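PDB 5GMT: alginate lyase from Aplysia kurodai, which probably cleaves the glycosidic bonds of alginate by beta-elimination, as a polysaccharide lyase of family 14 with specificity for polymannuronate. Local coordinates for residues 114-119 with 123-128; 135-140 with 229-234. One frame throughout, in Å; residues are numbered along the deposited sequence.

Interaction 1: residues 114-119 with 123-128; sequences GLFGGE and GAYKCS
Beyond the last residues of strand 110-118, the chain turns back so that the short 3-10 segment at Gly123 and Ala124 lies over Phe116 to Glu119, with no hydrogen bond joining the two backbones and Gly117 O 4.1 Å from Ala124 O. The strand belongs to one of the two antiparallel sheets of a beta-jelly roll, the sandwich fold of family 14 polysaccharide lyases. Phe116 carries the contact from the face of the sheet turned away from the other sheet. Its CG sits between the backbone N and the carbonyl carbon (chi1 81°), which lifts the ring off the strand toward the returning chain. There the ring presents its edge to a carbonyl, CD2 lying 3.4 Å from Ala124 O near the ring plane. The next ring carbon, CE2, meets the methyl CB of Ala124 at 3.8 Å and the rim of Tyr125 at CE1, 3.7 Å away. The two rings touch rim to rim, their planes at 45°, and neither covers the other's face. Tyr80 meets Phe116 edge-to-face, while Tyr125 stacks on Tyr39 and hydrogen-bonds through OH to Arg82. An alanine in place of Phe116 would remove the whole ring and is likely to leave a gap beside Ala124, with the rim of Tyr125 and the ring of Tyr80 deprived of an aromatic neighbour. Farther along, Ala124 CB packs against Glu119 O at 3.3 Å. Gly118 has backbone angles that call for glycine, and at Gly123 a CB would collide with the Glu119 carboxylate. The Glu119 side chain, extended beyond CG (chi2 175°), reaches alongside Gly123, where one water bridges the segments, donating to Glu119 OE2 at 2.7 Å and accepting from Gly123 N at 2.9 Å.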
ATOM      1  N   GLY A 114      -0.256  -0.867   1.187  1.00  6.06           N
ATOM      2  CA  GLY A 114      -1.704  -0.951   1.152  1.00  3.99           C
ATOM      3  C   GLY A 114      -2.133  -2.360   1.526  1.00  6.58           C
ATOM      4  O   GLY A 114      -1.297  -3.179   1.883  1.00  6.64           O
ATOM      5  N   LEU A 115      -3.431  -2.645   1.460  1.00  6.72           N
ATOM      6  CA  LEU A 115      -3.919  -3.989   1.783  1.00  5.39           C
ATOM      7  C   LEU A 115      -3.863  -4.910   0.553  1.00  5.01           C
ATOM      8  O   LEU A 115      -3.730  -4.439  -0.577  1.00  5.14           O
ATOM      9  CB  LEU A 115      -5.349  -3.916   2.328  1.00  5.10           C
ATOM     10  CG  LEU A 115      -5.477  -3.203   3.683  1.00  5.90           C
ATOM     11  CD1 LEU A 115      -6.942  -2.971   4.059  1.00  5.44           C
ATOM     12  CD2 LEU A 115      -4.762  -4.015   4.761  1.00  5.83           C
ATOM     13  N   PHE A 116      -3.990  -6.217   0.790  1.00  6.15           N
ATOM     14  CA  PHE A 116      -4.069  -7.218  -0.277  1.00  6.58           C
ATOM     15  C   PHE A 116      -4.910  -8.402   0.195  1.00  4.44           C
ATOM     16  O   PHE A 116      -5.194  -8.531   1.385  1.00  4.83           O
ATOM     17  CB  PHE A 116      -2.665  -7.700  -0.684  1.00  4.34           C
ATOM     18  CG  PHE A 116      -2.097  -8.734   0.239  1.00  6.51           C
ATOM     19  CD1 PHE A 116      -1.629  -8.374   1.489  1.00  4.47           C
ATOM     20  CD2 PHE A 116      -2.027 -10.075  -0.146  1.00  5.62           C
ATOM     21  CE1 PHE A 116      -1.114  -9.334   2.364  1.00  8.04           C
ATOM     22  CE2 PHE A 116      -1.508 -11.032   0.713  1.00  5.57           C
ATOM     23  CZ  PHE A 116      -1.043 -10.662   1.968  1.00  5.89           C
ATOM     24  N   GLY A 117      -5.321  -9.255  -0.737  1.00  6.75           N
ATOM     25  CA  GLY A 117      -6.035 -10.463  -0.377  1.00  6.94           C
ATOM     26  C   GLY A 117      -6.139 -11.422  -1.548  1.00  6.45           C
ATOM     27  O   GLY A 117      -5.466 -11.259  -2.569  1.00  6.39           O
ATOM     28  N   GLY A 118      -6.982 -12.430  -1.393  1.00  6.50           N
ATOM     29  CA  GLY A 118      -7.157 -13.434  -2.422  1.00  6.92           C
ATOM     30  C   GLY A 118      -7.181 -14.803  -1.782  1.00  8.60           C
ATOM     31  O   GLY A 118      -7.785 -14.989  -0.725  1.00  6.68           O
ATOM     32  N   GLU A 119      -6.514 -15.752  -2.429  1.00  8.36           N
ATOM     33  CA  GLU A 119      -6.390 -17.111  -1.913  1.00 11.68           C
ATOM     34  C   GLU A 119      -5.666 -17.169  -0.557  1.00 12.11           C
ATOM     35  O   GLU A 119      -4.995 -16.221  -0.146  1.00 10.09           O
ATOM     36  CB  GLU A 119      -5.662 -17.985  -2.938  1.00 11.59           C
ATOM     37  CG  GLU A 119      -6.405 -18.140  -4.275  1.00 11.24           C
ATOM     38  CD  GLU A 119      -5.604 -18.918  -5.307  1.00 17.42           C
ATOM     39  OE1 GLU A 119      -6.138 -19.169  -6.413  1.00 12.97           O
ATOM     40  OE2 GLU A 119      -4.437 -19.269  -5.017  1.00 11.77           O
ATOM     41  N   GLY A 123      -0.993 -17.922  -3.861  1.00  9.03           N
ATOM     42  CA  GLY A 123      -1.778 -17.203  -4.850  1.00 11.30           C
ATOM     43  C   GLY A 123      -1.994 -15.743  -4.473  1.00 10.49           C
ATOM     44  O   GLY A 123      -2.144 -14.889  -5.330  1.00  8.96           O
ATOM     45  N   ALA A 124      -2.002 -15.456  -3.179  1.00  7.02           N
ATOM     46  CA  ALA A 124      -2.315 -14.111  -2.710  1.00  6.08           C
ATOM     47  C   ALA A 124      -1.189 -13.105  -2.984  1.00  8.83           C
ATOM     48  O   ALA A 124      -1.414 -11.891  -2.931  1.00  8.62           O
ATOM     49  CB  ALA A 124      -2.642 -14.151  -1.224  1.00  8.84           C
ATOM     50  N   TYR A 125       0.009 -13.605  -3.293  1.00  7.45           N
ATOM     51  CA  TYR A 125       1.185 -12.730  -3.404  1.00 10.54           C
ATOM     52  C   TYR A 125       1.577 -12.439  -4.851  1.00  8.16           C
ATOM     53  O   TYR A 125       2.697 -11.985  -5.108  1.00  8.68           O
ATOM     54  CB  TYR A 125       2.390 -13.344  -2.666  1.00  7.65           C
ATOM     55  CG  TYR A 125       2.058 -13.929  -1.313  1.00  8.50           C
ATOM     56  CD1 TYR A 125       1.390 -13.172  -0.353  1.00  8.73           C
ATOM     57  CD2 TYR A 125       2.368 -15.258  -1.007  1.00  8.17           C
ATOM     58  CE1 TYR A 125       1.070 -13.698   0.876  1.00  9.08           C
ATOM     59  CE2 TYR A 125       2.046 -15.803   0.228  1.00  7.00           C
ATOM     60  CZ  TYR A 125       1.386 -15.015   1.164  1.00  8.87           C
ATOM     61  OH  TYR A 125       1.057 -15.529   2.383  1.00  9.36           O
ATOM     62  N   LYS A 126       0.662 -12.670  -5.790  1.00  7.98           N
ATOM     63  CA  LYS A 126       1.023 -12.639  -7.219  1.00  6.95           C
ATOM     64  C   LYS A 126       0.520 -11.406  -7.967  1.00 12.55           C
ATOM     65  O   LYS A 126       0.702 -11.301  -9.183  1.00 14.18           O
ATOM     66  CB  LYS A 126       0.497 -13.903  -7.919  1.00  8.02           C
ATOM     67  CG  LYS A 126       0.989 -15.203  -7.288  1.00  9.60           C
ATOM     68  CD  LYS A 126       2.493 -15.285  -7.323  1.00 15.59           C
ATOM     69  CE  LYS A 126       2.986 -16.579  -6.684  1.00 23.53           C
ATOM     70  NZ  LYS A 126       4.481 -16.657  -6.670  1.00 26.61           N
ATOM     71  N   CYS A 127      -0.102 -10.469  -7.258  1.00  7.24           N
ATOM     72  CA  CYS A 127      -0.703  -9.331  -7.928  1.00  7.60           C
ATOM     73  C   CYS A 127       0.186  -8.093  -7.887  1.00 10.90           C
ATOM     74  O   CYS A 127      -0.068  -7.142  -7.140  1.00  9.16           O
ATOM     75  CB  CYS A 127      -2.080  -9.034  -7.322  1.00  9.48           C
ATOM     76  SG  CYS A 127      -3.354 -10.163  -7.986  1.00 10.09           S
ATOM     77  N   SER A 128       1.230  -8.116  -8.709  1.00  7.84           N
ATOM     78  CA  SER A 128       2.147  -6.991  -8.814  1.00 10.19           C
ATOM     79  C   SER A 128       2.932  -7.164 -10.093  1.00 12.14           C
ATOM     80  O   SER A 128       2.886  -8.230 -10.700  1.00 11.08           O
ATOM     81  CB  SER A 128       3.084  -6.933  -7.600  1.00  7.87           C
ATOM     82  OG  SER A 128       3.980  -8.032  -7.611  1.00  9.49           O
TER
HETATM   83  O   HOH W   1      -2.863 -19.873  -2.879  1.00 14.22           O

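Interaction 2: residues 135-140 with 229-234; sequences SCFSLR and LRMRNT
Two first torsions set the ring face of Phe137 against the methylenes of Met231: Phe137 holds CG between its backbone N and carbonyl carbon (chi1 61°), which stands the ring up from the strand, and Met231 holds CG beside its backbone N, anti to the carbonyl carbon (chi1 -70°), which sets CG next to CD2 of the ring; the bend at chi2 then turns SD away from the ring. The result is a CH-pi contact. Met231 CB lies 3.9 Å from the centroid of the Phe137 ring and 13° off the ring normal, so the methylene sits squarely above the centre of one face. Met231 CG lies 3.9 Å from Phe137 CD2. At the other ortho carbon, Met231 O lies 3.6 Å from Phe137 CD1 and equally near Phe137 CB. No hydrogen bond links the segments, and the buried contact rests on van der Waals packing. Polar bonds outside the two segments also hold the loop: Asn201 OD1 accepts from Met231 N, and Arg232 reaches Asn201 O through NE and His237 O through NH1. Phe137 also packs on Ile200 and Leu239. The loop 230-237 leaves strand 222-229 of one sheet and enters strand 238-247 of the other; at this crossing Met231 packs on both Phe137 of strand 136-143 and Val198 of strand 191-199, touching both layers of the sandwich.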
ATOM      1  N   SER A 135      -6.053 -15.101  -8.566  1.00 11.88           N
ATOM      2  CA  SER A 135      -5.798 -15.634  -7.234  1.00 10.02           C
ATOM      3  C   SER A 135      -5.658 -14.540  -6.177  1.00 10.35           C
ATOM      4  O   SER A 135      -5.497 -14.832  -4.988  1.00  9.57           O
ATOM      5  CB  SER A 135      -4.522 -16.493  -7.248  1.00 15.05           C
ATOM      6  OG  SER A 135      -3.412 -15.712  -7.642  1.00 12.01           O
ATOM      7  N   CYS A 136      -5.727 -13.281  -6.600  1.00  8.90           N
ATOM      8  CA  CYS A 136      -5.383 -12.201  -5.686  1.00  8.94           C
ATOM      9  C   CYS A 136      -5.965 -10.862  -6.098  1.00 10.53           C
ATOM     10  O   CYS A 136      -6.465 -10.696  -7.211  1.00  7.79           O
ATOM     11  CB  CYS A 136      -3.852 -12.087  -5.572  1.00  8.71           C
ATOM     12  SG  CYS A 136      -2.969 -11.969  -7.166  1.00  8.89           S
ATOM     13  N   PHE A 137      -5.898  -9.909  -5.179  1.00  5.66           N
ATOM     14  CA  PHE A 137      -6.049  -8.496  -5.515  1.00  5.57           C
ATOM     15  C   PHE A 137      -5.071  -7.711  -4.640  1.00  6.79           C
ATOM     16  O   PHE A 137      -4.756  -8.139  -3.536  1.00  6.84           O
ATOM     17  CB  PHE A 137      -7.493  -8.029  -5.307  1.00  5.93           C
ATOM     18  CG  PHE A 137      -7.973  -8.157  -3.881  1.00  6.06           C
ATOM     19  CD1 PHE A 137      -8.467  -9.368  -3.404  1.00  6.53           C
ATOM     20  CD2 PHE A 137      -7.932  -7.069  -3.023  1.00  8.05           C
ATOM     21  CE1 PHE A 137      -8.909  -9.486  -2.093  1.00  5.59           C
ATOM     22  CE2 PHE A 137      -8.371  -7.179  -1.708  1.00  7.36           C
ATOM     23  CZ  PHE A 137      -8.860  -8.395  -1.241  1.00  6.56           C
ATOM     24  N   SER A 138      -4.562  -6.587  -5.124  1.00  5.92           N
ATOM     25  CA  SER A 138      -3.686  -5.796  -4.267  1.00  4.77           C
ATOM     26  C   SER A 138      -4.068  -4.336  -4.353  1.00  7.49           C
ATOM     27  O   SER A 138      -4.450  -3.847  -5.421  1.00  6.42           O
ATOM     28  CB  SER A 138      -2.211  -6.004  -4.635  1.00  7.50           C
ATOM     29  OG  SER A 138      -1.897  -5.483  -5.912  1.00  7.68           O
ATOM     30  N   LEU A 139      -3.964  -3.648  -3.218  1.00  5.99           N
ATOM     31  CA  LEU A 139      -4.465  -2.293  -3.104  1.00  5.86           C
ATOM     32  C   LEU A 139      -3.437  -1.381  -2.452  1.00  9.09           C
ATOM     33  O   LEU A 139      -3.740  -0.669  -1.494  1.00  8.14           O
ATOM     34  CB  LEU A 139      -5.775  -2.276  -2.309  1.00  6.19           C
ATOM     35  CG  LEU A 139      -6.902  -3.140  -2.902  1.00  7.74           C
ATOM     36  CD1 LEU A 139      -8.052  -3.359  -1.900  1.00  6.20           C
ATOM     37  CD2 LEU A 139      -7.423  -2.559  -4.229  1.00  6.07           C
ATOM     38  N   ARG A 140      -2.215  -1.422  -2.965  1.00  6.11           N
ATOM     39  CA  ARG A 140      -1.198  -0.435  -2.589  1.00  3.34           C
ATOM     40  C   ARG A 140      -1.628   0.995  -2.929  1.00  5.53           C
ATOM     41  O   ARG A 140      -2.558   1.219  -3.705  1.00  5.82           O
ATOM     42  CB  ARG A 140       0.121  -0.744  -3.291  1.00  6.00           C
ATOM     43  CG  ARG A 140       0.746  -2.053  -2.861  1.00  5.45           C
ATOM     44  CD  ARG A 140       1.952  -2.348  -3.716  1.00  9.30           C
ATOM     45  NE  ARG A 140       1.578  -2.736  -5.079  1.00  5.95           N
ATOM     46  CZ  ARG A 140       2.436  -3.087  -6.027  1.00  7.98           C
ATOM     47  NH1 ARG A 140       3.746  -3.120  -5.780  1.00  7.94           N
ATOM     48  NH2 ARG A 140       1.976  -3.410  -7.233  1.00  7.75           N
ATOM     49  N   LEU A 229     -16.415  -1.380  -6.951  1.00  7.24           N
ATOM     50  CA  LEU A 229     -15.260  -2.194  -7.313  1.00  8.94           C
ATOM     51  C   LEU A 229     -15.517  -3.682  -7.171  1.00  7.92           C
ATOM     52  O   LEU A 229     -16.279  -4.111  -6.304  1.00  8.35           O
ATOM     53  CB  LEU A 229     -14.061  -1.848  -6.431  1.00  6.32           C
ATOM     54  CG  LEU A 229     -13.553  -0.414  -6.501  1.00  6.29           C
ATOM     55  CD1 LEU A 229     -12.282  -0.306  -5.652  1.00  9.25           C
ATOM     56  CD2 LEU A 229     -13.307   0.038  -7.940  1.00  8.67           C
ATOM     57  N   ARG A 230     -14.862  -4.461  -8.023  1.00  6.15           N
ATOM     58  CA  ARG A 230     -14.805  -5.904  -7.864  1.00  5.58           C
ATOM     59  C   ARG A 230     -13.378  -6.305  -7.494  1.00  6.88           C
ATOM     60  O   ARG A 230     -12.435  -5.966  -8.220  1.00  8.96           O
ATOM     61  CB  ARG A 230     -15.240  -6.605  -9.158  1.00  8.17           C
ATOM     62  CG  ARG A 230     -14.958  -8.082  -9.150  1.00 10.67           C
ATOM     63  CD  ARG A 230     -15.649  -8.776 -10.293  1.00 20.56           C
ATOM     64  NE  ARG A 230     -17.079  -8.889 -10.059  1.00 19.72           N
ATOM     65  CZ  ARG A 230     -18.018  -8.536 -10.932  1.00 18.29           C
ATOM     66  NH1 ARG A 230     -17.689  -8.046 -12.112  1.00 22.89           N
ATOM     67  NH2 ARG A 230     -19.296  -8.691 -10.623  1.00 16.23           N
ATOM     68  N   MET A 231     -13.217  -6.988  -6.358  1.00  7.23           N
ATOM     69  CA  MET A 231     -11.908  -7.471  -5.926  1.00  8.36           C
ATOM     70  C   MET A 231     -11.769  -8.973  -6.143  1.00  7.62           C
ATOM     71  O   MET A 231     -10.664  -9.491  -6.304  1.00  5.80           O
ATOM     72  CB  MET A 231     -11.662  -7.159  -4.447  1.00  8.56           C
ATOM     73  CG  MET A 231     -11.462  -5.686  -4.131  1.00 10.36           C
ATOM     74  SD  MET A 231     -13.042  -4.830  -4.040  1.00  8.44           S
ATOM     75  CE  MET A 231     -12.581  -3.424  -3.004  1.00  9.36           C
ATOM     76  N   ARG A 232     -12.894  -9.678  -6.126  1.00 10.16           N
ATOM     77  CA  ARG A 232     -12.846 -11.135  -6.182  1.00  8.55           C
ATOM     78  C   ARG A 232     -14.012 -11.703  -6.995  1.00 11.82           C
ATOM     79  O   ARG A 232     -15.064 -11.069  -7.116  1.00  8.05           O
ATOM     80  CB  ARG A 232     -12.860 -11.706  -4.769  1.00  8.78           C
ATOM     81  CG  ARG A 232     -14.070 -11.244  -3.983  1.00  9.56           C
ATOM     82  CD  ARG A 232     -14.203 -11.926  -2.637  1.00  9.50           C
ATOM     83  NE  ARG A 232     -15.440 -11.518  -1.978  1.00  8.65           N
ATOM     84  CZ  ARG A 232     -15.961 -12.128  -0.923  1.00 11.24           C
ATOM     85  NH1 ARG A 232     -15.363 -13.189  -0.398  1.00  9.61           N
ATOM     86  NH2 ARG A 232     -17.100 -11.684  -0.404  1.00 10.48           N
ATOM     87  N   ASN A 233     -13.814 -12.896  -7.551  1.00 11.44           N
ATOM     88  CA  ASN A 233     -14.888 -13.574  -8.286  1.00 12.34           C
ATOM     89  C   ASN A 233     -15.301 -14.874  -7.633  1.00 15.93           C
ATOM     90  O   ASN A 233     -16.179 -15.580  -8.133  1.00 14.24           O
ATOM     91  CB  ASN A 233     -14.484 -13.841  -9.737  1.00 11.30           C
ATOM     92  CG  ASN A 233     -14.573 -12.600 -10.596  1.00 14.55           C
ATOM     93  OD1 ASN A 233     -15.662 -12.059 -10.812  1.00 19.13           O
ATOM     94  ND2 ASN A 233     -13.434 -12.142 -11.094  1.00 13.42           N
ATOM     95  N   THR A 234     -14.682 -15.188  -6.505  1.00 12.55           N
ATOM     96  CA  THR A 234     -15.015 -16.402  -5.801  1.00 14.91           C
ATOM     97  C   THR A 234     -15.028 -16.133  -4.306  1.00 12.82           C
ATOM     98  O   THR A 234     -14.320 -15.257  -3.816  1.00 13.52           O
ATOM     99  CB  THR A 234     -14.029 -17.546  -6.147  1.00 13.06           C
ATOM    100  OG1 THR A 234     -14.450 -18.754  -5.510  1.00 15.43           O
ATOM    101  CG2 THR A 234     -12.614 -17.206  -5.708  1.00 11.18           C
TER

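Overall arrangement
Interaction 1 closes before interaction 2 opens along the chain, and their centres lie about 8 Å apart on the same side of the molecule's centre. They share one antiparallel sheet, in which strands 110-118 and 136-143 are neighbours, but use its two faces: 123-128 folds over the outer face, whereas 229-234 packs on the face turned toward the opposing sheet. The disulfide Cys127-Cys136 joins them directly, and a probable hydrogen bond from Ser138 OG to Cys127 O lies beside it. The connection between two successive strands is thus tied back onto the second of them, and this end of the jelly roll is packed on both faces of the sheet.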